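Local coordinates for heme-binding protein A / AI-2 binding protein A (Helicobacter pylori SS1, PDB 6OFQ) that probably binds peptides in the periplasm for ABC-transporter uptake and is captured here with the tetrapeptide STSA, at residues D51-V56 against Y407-Y412; L265-N270 against S522-F527. All blocks are in the same frame, centred on the assembly; numbering follows the deposited sequence.

This type II periplasmic binding protein illustrates how segments far apart in sequence can meet around one strand. Contact 1 (51-56 with 407-412) joins two helix starts through a carboxylate and an indole, whereas contact 2 (265-270 with 522-527) joins a short strand to a turn by van der Waals packing. Their centres lie about 15 Å apart, and they touch directly: V56 CG2 is 4.1 Å from N524 ND2, and V56 CG1 is 4.2 Å from F526 CZ. Strand 32-37 serves both, since V56, L265, T267 and F526 all pack on F35 and E53 is salt-bridged to R37. Contact 1 is consistent with the closed, peptide-bound form, in which the lobes approach each other.

Contact 1 of 2, residues D51-V56 against Y407-Y412; sequences DGESYV and YEWGAY
D51 and W409 meet where two helices begin, and their backbones stay well apart: D51 CA is 9.6 Å from G410 CA, and E53 CA is 9.5 Å from W409 CA. The arrangement is a helix N-cap whose carboxylate also accepts an indole N-H from another helix, and in this two-lobed fold it joins helix 52-61 to helix 409-417, which adjoins the mixed sheet of the second lobe. The indole of W409 reaches across most of the gap. Its CG stands anti to the backbone N (chi1 -173°), which extends the ring toward the other segment with the pyrrole N-H leading. NE1 donates to D51 OD2 at 3.1 Å through a moderately bent bond, arriving above the carboxylate plane. That same oxygen caps its own helix by accepting from S54 N at 3.1 Å, on the opposite face of the carboxylate. D51 OD1 receives S54 OG at 2.7 Å on the syn side, so three bonds fix the rotation of the carboxylate. The position at the helix N-terminus would probably stabilise its negative charge.

E53 adds van der Waals contact through its aliphatic part, CG 4.0 Å from W409 NE1 and oblique to the ring, while its carboxylate turns to a salt bridge with R37. A39 and T380 also touch the indole. D51 CB also lies 3.9 Å from W409 NE1 and 4.0 Å from W409 CZ2.

Contact 2 of 2, residues L265-N270 against S522-F527; sequences LMTGPN and SVNRFF
L265 reaches across to F526, and T267 does the same to N524: residues i and i+2 of an extended chain, the second just past the strand, face the same neighbour. L265 belongs to strand 265-266, the last of five in a mixed sheet, where both it and T267 pair through their backbones with A36 of strand 32-37. The L265 side chain runs out extended, CG roughly anti to the backbone N (chi1 160°), and carries CD2 to 4.4 Å from F526 CE1, obliquely to the ring. F35 packs against both of these side chains, so the pair meets within a larger apolar cluster. M266 points the other way, toward R254 of helix 251-259, and is bonded through its backbone to P508.

At T267 the methyl CG2 comes to 4.5 Å from N524 OD1, a loose van der Waals approach; that oxygen is bonded to Y516 OH. The T267 carbonyl accepts from R254, and beyond it the chain turns away at G268.

The facing segment is shaped by a type I beta turn from S522 to R525. R525 NE donates to S522 O at 2.9 Å, nearly straight (171°), in the carbonyl plane and on a lone pair. N524 O sits over the centre of the F526 ring, 3.4 Å above its plane.

N524 OD1 is thus engaged by Y516, and N524 O and F526 N by N60. Between the segments there is van der Waals packing, one apolar pair and one methyl against an amide oxygen; both pairs also pack on F35, and the contact itself sets few directional constraints.

Contact 1 of 2, residues D51-V56 against Y407-Y412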
ATOM      1  N   ASP A  51       3.597  -1.935   3.428  1.00  4.10           N
ATOM      2  CA  ASP A  51       2.935  -0.748   3.986  1.00  4.13           C
ATOM      3  C   ASP A  51       3.496   0.526   3.368  1.00  4.16           C
ATOM      4  O   ASP A  51       4.674   0.694   3.076  1.00  4.32           O
ATOM      5  CB  ASP A  51       3.024  -0.750   5.508  1.00  4.66           C
ATOM      6  CG  ASP A  51       4.424  -0.450   6.005  1.00  4.70           C
ATOM      7  OD1 ASP A  51       5.300  -1.350   5.783  1.00  4.76           O
ATOM      8  OD2 ASP A  51       4.619   0.631   6.603  1.00  5.74           O
ATOM      9  N   GLY A  52       2.565   1.485   3.247  1.00  4.29           N
ATOM     10  CA  GLY A  52       2.914   2.790   2.708  1.00  3.95           C
ATOM     11  C   GLY A  52       4.023   3.487   3.463  1.00  3.84           C
ATOM     12  O   GLY A  52       4.794   4.194   2.832  1.00  4.46           O
ATOM     13  N   GLU A  53       4.024   3.391   4.798  1.00  4.06           N
ATOM     14  CA  GLU A  53       5.101   4.063   5.508  1.00  4.26           C
ATOM     15  C   GLU A  53       6.479   3.596   5.104  1.00  4.27           C
ATOM     16  O   GLU A  53       7.400   4.391   4.908  1.00  4.31           O
ATOM     17  CB  GLU A  53       4.892   3.983   7.030  1.00  4.43           C
ATOM     18  CG  GLU A  53       3.668   4.692   7.609  1.00  4.58           C
ATOM     19  CD  GLU A  53       3.695   6.201   7.577  1.00  5.31           C
ATOM     20  OE1 GLU A  53       4.450   6.836   6.841  1.00  5.17           O
ATOM     21  OE2 GLU A  53       2.930   6.802   8.388  1.00  7.24           O
ATOM     22  N   SER A  54       6.653   2.294   4.949  1.00  3.80           N
ATOM     23  CA  SER A  54       7.911   1.761   4.439  1.00  3.92           C
ATOM     24  C   SER A  54       8.220   2.287   3.024  1.00  3.66           C
ATOM     25  O   SER A  54       9.376   2.597   2.710  1.00  5.15           O
ATOM     26  CB  SER A  54       7.927   0.254   4.394  1.00  3.89           C
ATOM     27  OG  SER A  54       7.760  -0.351   5.694  1.00  4.23           O
ATOM     28  N   TYR A  55       7.180   2.344   2.191  1.00  3.57           N
ATOM     29  CA  TYR A  55       7.410   2.771   0.815  1.00  3.53           C
ATOM     30  C   TYR A  55       7.713   4.227   0.635  1.00  3.77           C
ATOM     31  O   TYR A  55       8.177   4.572  -0.464  1.00  3.27           O
ATOM     32  CB  TYR A  55       6.257   2.293  -0.099  1.00  3.67           C
ATOM     33  CG  TYR A  55       6.099   0.793  -0.179  1.00  3.94           C
ATOM     34  CD1 TYR A  55       7.118  -0.116   0.056  1.00  4.27           C
ATOM     35  CD2 TYR A  55       4.859   0.239  -0.592  1.00  4.02           C
ATOM     36  CE1 TYR A  55       6.892  -1.463  -0.068  1.00  4.25           C
ATOM     37  CE2 TYR A  55       4.655  -1.091  -0.772  1.00  4.23           C
ATOM     38  CZ  TYR A  55       5.671  -1.968  -0.485  1.00  4.49           C
ATOM     39  OH  TYR A  55       5.499  -3.328  -0.712  1.00  5.01           O
ATOM     40  N   VAL A  56       7.458   5.049   1.665  1.00  3.92           N
ATOM     41  CA  VAL A  56       7.921   6.424   1.558  1.00  4.69           C
ATOM     42  C   VAL A  56       9.405   6.488   1.205  1.00  4.35           C
ATOM     43  O   VAL A  56       9.781   7.192   0.252  1.00  5.04           O
ATOM     44  CB  VAL A  56       7.643   7.193   2.869  1.00  5.21           C
ATOM     45  CG1 VAL A  56       8.259   8.594   2.774  1.00  5.90           C
ATOM     46  CG2 VAL A  56       6.156   7.263   3.192  1.00  4.95           C
ATOM     47  N   TYR A 407      -1.552  -1.450  19.441  1.00  7.68           N
ATOM     48  CA  TYR A 407      -0.212  -1.885  19.081  1.00  8.56           C
ATOM     49  C   TYR A 407       0.460  -0.808  18.232  1.00  8.15           C
ATOM     50  O   TYR A 407      -0.206  -0.129  17.442  1.00  8.99           O
ATOM     51  CB  TYR A 407      -0.270  -3.155  18.219  1.00  8.70           C
ATOM     52  CG  TYR A 407      -0.836  -4.324  18.983  1.00  8.49           C
ATOM     53  CD1 TYR A 407      -0.060  -4.976  19.919  1.00  9.97           C
ATOM     54  CD2 TYR A 407      -2.197  -4.632  18.940  1.00  9.88           C
ATOM     55  CE1 TYR A 407      -0.569  -5.992  20.688  1.00 10.91           C
ATOM     56  CE2 TYR A 407      -2.723  -5.651  19.708  1.00 10.14           C
ATOM     57  CZ  TYR A 407      -1.897  -6.342  20.547  1.00 11.13           C
ATOM     58  OH  TYR A 407      -2.430  -7.325  21.390  1.00 11.08           O
ATOM     59  N   GLU A 408       1.779  -0.674  18.373  1.00  8.89           N
ATOM     60  CA  GLU A 408       2.514   0.188  17.452  1.00  8.89           C
ATOM     61  C   GLU A 408       2.483  -0.468  16.071  1.00  7.78           C
ATOM     62  O   GLU A 408       2.205  -1.652  15.911  1.00  7.81           O
ATOM     63  CB  GLU A 408       3.977   0.186  17.923  1.00 11.83           C
ATOM     64  CG  GLU A 408       4.164   0.745  19.337  1.00 14.19           C
ATOM     65  CD  GLU A 408       3.816   2.211  19.411  1.00 17.44           C
ATOM     66  OE1 GLU A 408       4.154   2.953  18.473  1.00 16.94           O
ATOM     67  OE2 GLU A 408       3.177   2.637  20.399  1.00 24.25           O
ATOM     68  N   TRP A 409       2.743   0.333  15.039  1.00  7.13           N
ATOM     69  CA  TRP A 409       2.508  -0.097  13.639  1.00  7.29           C
ATOM     70  C   TRP A 409       3.247  -1.367  13.230  1.00  7.87           C
ATOM     71  O   TRP A 409       2.622  -2.256  12.626  1.00  7.74           O
ATOM     72  CB  TRP A 409       2.836   1.051  12.695  1.00  7.50           C
ATOM     73  CG  TRP A 409       2.531   0.939  11.208  1.00  7.20           C
ATOM     74  CD1 TRP A 409       3.406   1.149  10.171  1.00  7.88           C
ATOM     75  CD2 TRP A 409       1.264   0.597  10.616  1.00  8.24           C
ATOM     76  NE1 TRP A 409       2.728   1.011   8.996  1.00  7.88           N
ATOM     77  CE2 TRP A 409       1.421   0.691   9.206  1.00  7.91           C
ATOM     78  CE3 TRP A 409       0.021   0.241  11.148  1.00  8.62           C
ATOM     79  CZ2 TRP A 409       0.414   0.372   8.323  1.00  8.70           C
ATOM     80  CZ3 TRP A 409      -0.992  -0.050  10.275  1.00  8.52           C
ATOM     81  CH2 TRP A 409      -0.802   0.076   8.873  1.00  9.22           C
ATOM     82  N   GLY A 410       4.539  -1.452  13.544  1.00  8.12           N
ATOM     83  CA  GLY A 410       5.198  -2.691  13.103  1.00  7.87           C
ATOM     84  C   GLY A 410       4.607  -3.938  13.730  1.00  7.40           C
ATOM     85  O   GLY A 410       4.397  -4.946  13.068  1.00  8.81           O
ATOM     86  N   ALA A 411       4.369  -3.907  15.035  1.00  7.29           N
ATOM     87  CA  ALA A 411       3.740  -5.006  15.763  1.00  7.16           C
ATOM     88  C   ALA A 411       2.356  -5.271  15.215  1.00  6.94           C
ATOM     89  O   ALA A 411       1.942  -6.420  15.140  1.00  7.81           O
ATOM     90  CB  ALA A 411       3.676  -4.785  17.237  1.00  7.98           C
ATOM     91  N   TYR A 412       1.631  -4.206  14.894  1.00  6.46           N
ATOM     92  CA  TYR A 412       0.250  -4.376  14.436  1.00  6.34           C
ATOM     93  C   TYR A 412       0.275  -5.148  13.123  1.00  5.77           C
ATOM     94  O   TYR A 412      -0.534  -6.031  12.879  1.00  5.65           O
ATOM     95  CB  TYR A 412      -0.350  -2.988  14.258  1.00  6.54           C
ATOM     96  CG  TYR A 412      -1.812  -2.969  13.890  1.00  7.08           C
ATOM     97  CD1 TYR A 412      -2.758  -2.879  14.857  1.00  6.84           C
ATOM     98  CD2 TYR A 412      -2.225  -2.914  12.564  1.00  7.49           C
ATOM     99  CE1 TYR A 412      -4.101  -2.868  14.570  1.00  6.92           C
ATOM    100  CE2 TYR A 412      -3.575  -2.858  12.258  1.00  7.16           C
ATOM    101  CZ  TYR A 412      -4.502  -2.781  13.281  1.00  7.03           C
ATOM    102  OH  TYR A 412      -5.869  -2.676  13.077  1.00  8.59           O
TER

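Contact 2 of 2, residues L265-N270 against S522-F527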
ATOM      1  N   LEU A 265       5.774  19.320   5.143  1.00  5.27           N
ATOM      2  CA  LEU A 265       4.756  18.550   4.409  1.00  5.88           C
ATOM      3  C   LEU A 265       4.495  17.363   5.329  1.00  6.10           C
ATOM      4  O   LEU A 265       5.431  16.753   5.840  1.00  5.52           O
ATOM      5  CB  LEU A 265       5.304  18.122   3.045  1.00  7.68           C
ATOM      6  CG  LEU A 265       4.710  16.965   2.236  1.00 10.72           C
ATOM      7  CD1 LEU A 265       3.403  17.453   1.755  1.00 10.91           C
ATOM      8  CD2 LEU A 265       5.564  16.688   1.014  1.00 11.29           C
ATOM      9  N   MET A 266       3.232  17.004   5.513  1.00  5.50           N
ATOM     10  CA  MET A 266       2.895  15.896   6.410  1.00  5.48           C
ATOM     11  C   MET A 266       1.711  15.071   5.936  1.00  4.84           C
ATOM     12  O   MET A 266       0.768  15.581   5.333  1.00  5.68           O
ATOM     13  CB  MET A 266       2.651  16.327   7.854  1.00  7.31           C
ATOM     14  CG  MET A 266       1.656  17.439   7.923  1.00  7.83           C
ATOM     15  SD  MET A 266       1.017  17.839   9.571  1.00  9.46           S
ATOM     16  CE  MET A 266      -0.129  16.513   9.969  1.00 10.82           C
ATOM     17  N   THR A 267       1.747  13.786   6.272  1.00  5.34           N
ATOM     18  CA  THR A 267       0.587  12.928   6.073  1.00  5.50           C
ATOM     19  C   THR A 267      -0.076  12.726   7.427  1.00  5.89           C
ATOM     20  O   THR A 267       0.517  12.946   8.509  1.00  5.88           O
ATOM     21  CB  THR A 267       1.005  11.583   5.419  1.00  5.50           C
ATOM     22  OG1 THR A 267       1.984  10.945   6.255  1.00  4.70           O
ATOM     23  CG2 THR A 267       1.508  11.885   3.978  1.00  5.70           C
ATOM     24  N   GLY A 268      -1.322  12.275   7.316  1.00  6.26           N
ATOM     25  CA  GLY A 268      -2.029  11.798   8.511  1.00  6.91           C
ATOM     26  C   GLY A 268      -2.525  12.870   9.470  1.00  7.38           C
ATOM     27  O   GLY A 268      -2.436  12.652  10.689  1.00  7.27           O
ATOM     28  N   PRO A 269      -3.034  14.013   9.007  1.00  7.99           N
ATOM     29  CA  PRO A 269      -3.478  15.041   9.958  1.00  8.36           C
ATOM     30  C   PRO A 269      -4.624  14.528  10.836  1.00  9.27           C
ATOM     31  O   PRO A 269      -5.464  13.730  10.361  1.00  9.67           O
ATOM     32  CB  PRO A 269      -3.960  16.181   9.079  1.00  8.91           C
ATOM     33  CG  PRO A 269      -4.423  15.481   7.842  1.00  8.77           C
ATOM     34  CD  PRO A 269      -3.438  14.357   7.634  1.00  8.36           C
ATOM     35  N   ASN A 270      -4.755  15.107  12.028  1.00  9.61           N
ATOM     36  CA  ASN A 270      -6.040  14.997  12.695  1.00 11.06           C
ATOM     37  C   ASN A 270      -7.075  15.825  11.973  1.00 10.15           C
ATOM     38  O   ASN A 270      -6.917  17.014  11.708  1.00 10.87           O
ATOM     39  CB  ASN A 270      -5.943  15.561  14.099  1.00 13.12           C
ATOM     40  CG  ASN A 270      -5.331  14.575  15.033  1.00 17.49           C
ATOM     41  OD1 ASN A 270      -5.516  13.337  14.926  1.00 20.70           O
ATOM     42  ND2 ASN A 270      -4.520  15.120  15.941  1.00 20.16           N
ATOM     43  N   SER A 522       1.682   5.751  -5.917  1.00  3.91           N
ATOM     44  CA  SER A 522       3.042   6.027  -5.458  1.00  3.95           C
ATOM     45  C   SER A 522       3.248   7.535  -5.267  1.00  4.32           C
ATOM     46  O   SER A 522       4.107   8.189  -5.887  1.00  4.11           O
ATOM     47  CB  SER A 522       4.106   5.401  -6.375  1.00  4.26           C
ATOM     48  OG  SER A 522       5.393   5.514  -5.744  1.00  5.16           O
ATOM     49  N   VAL A 523       2.413   8.109  -4.413  1.00  4.22           N
ATOM     50  CA  VAL A 523       2.380   9.557  -4.282  1.00  4.22           C
ATOM     51  C   VAL A 523       3.541  10.203  -3.539  1.00  4.56           C
ATOM     52  O   VAL A 523       3.731  11.406  -3.604  1.00  4.58           O
ATOM     53  CB  VAL A 523       1.031  10.054  -3.671  1.00  4.64           C
ATOM     54  CG1 VAL A 523      -0.148   9.505  -4.451  1.00  5.41           C
ATOM     55  CG2 VAL A 523       0.931   9.641  -2.209  1.00  4.64           C
ATOM     56  N   ASN A 524       4.237   9.388  -2.745  1.00  3.95           N
ATOM     57  CA  ASN A 524       5.343   9.877  -1.912  1.00  4.24           C
ATOM     58  C   ASN A 524       6.704   9.747  -2.514  1.00  4.77           C
ATOM     59  O   ASN A 524       7.710   9.690  -1.809  1.00  4.72           O
ATOM     60  CB  ASN A 524       5.258   9.291  -0.506  1.00  4.69           C
ATOM     61  CG  ASN A 524       3.983   9.745   0.192  1.00  4.59           C
ATOM     62  OD1 ASN A 524       3.644  10.922   0.188  1.00  5.69           O
ATOM     63  ND2 ASN A 524       3.221   8.788   0.726  1.00  5.65           N
ATOM     64  N   ARG A 525       6.751   9.716  -3.842  1.00  4.92           N
ATOM     65  CA  ARG A 525       7.979   9.986  -4.591  1.00  5.74           C
ATOM     66  C   ARG A 525       8.157  11.499  -4.622  1.00  5.44           C
ATOM     67  O   ARG A 525       7.188  12.245  -4.867  1.00  6.70           O
ATOM     68  CB  ARG A 525       7.829   9.475  -6.016  1.00  5.51           C
ATOM     69  CG  ARG A 525       7.884   7.961  -6.051  1.00  6.00           C
ATOM     70  CD  ARG A 525       7.575   7.411  -7.427  1.00  5.80           C
ATOM     71  NE  ARG A 525       6.193   7.687  -7.805  1.00  5.70           N
ATOM     72  CZ  ARG A 525       5.754   7.676  -9.030  1.00  5.14           C
ATOM     73  NH1 ARG A 525       6.567   7.487 -10.046  1.00  5.18           N
ATOM     74  NH2 ARG A 525       4.455   7.846  -9.231  1.00  4.77           N
ATOM     75  N   PHE A 526       9.355  11.985  -4.284  1.00  4.84           N
ATOM     76  CA  PHE A 526       9.606  13.417  -4.133  1.00  4.99           C
ATOM     77  C   PHE A 526      10.338  14.027  -5.306  1.00  5.10           C
ATOM     78  O   PHE A 526      10.689  15.186  -5.239  1.00  5.07           O
ATOM     79  CB  PHE A 526      10.404  13.675  -2.829  1.00  5.14           C
ATOM     80  CG  PHE A 526       9.695  13.165  -1.609  1.00  5.82           C
ATOM     81  CD1 PHE A 526       8.418  13.610  -1.259  1.00  6.61           C
ATOM     82  CD2 PHE A 526      10.280  12.205  -0.819  1.00  6.11           C
ATOM     83  CE1 PHE A 526       7.699  13.056  -0.208  1.00  6.83           C
ATOM     84  CE2 PHE A 526       9.594  11.704   0.286  1.00  6.21           C
ATOM     85  CZ  PHE A 526       8.322  12.136   0.605  1.00  6.53           C
ATOM     86  N   PHE A 527      10.646  13.294  -6.379  1.00  4.60           N
ATOM     87  CA  PHE A 527      11.401  13.821  -7.503  1.00  5.24           C
ATOM     88  C   PHE A 527      10.826  15.046  -8.181  1.00  5.06           C
ATOM     89  O   PHE A 527      11.607  15.754  -8.827  1.00  6.24           O
ATOM     90  CB  PHE A 527      11.850  12.713  -8.472  1.00  5.05           C
ATOM     91  CG  PHE A 527      10.789  11.914  -9.218  1.00  5.47           C
ATOM     92  CD1 PHE A 527       9.441  11.778  -8.868  1.00  5.43           C
ATOM     93  CD2 PHE A 527      11.236  11.167 -10.283  1.00  5.59           C
ATOM     94  CE1 PHE A 527       8.558  10.948  -9.584  1.00  5.14           C
ATOM     95  CE2 PHE A 527      10.395  10.320 -10.982  1.00  5.59           C
ATOM     96  CZ  PHE A 527       9.056  10.216 -10.648  1.00  5.64           C
TER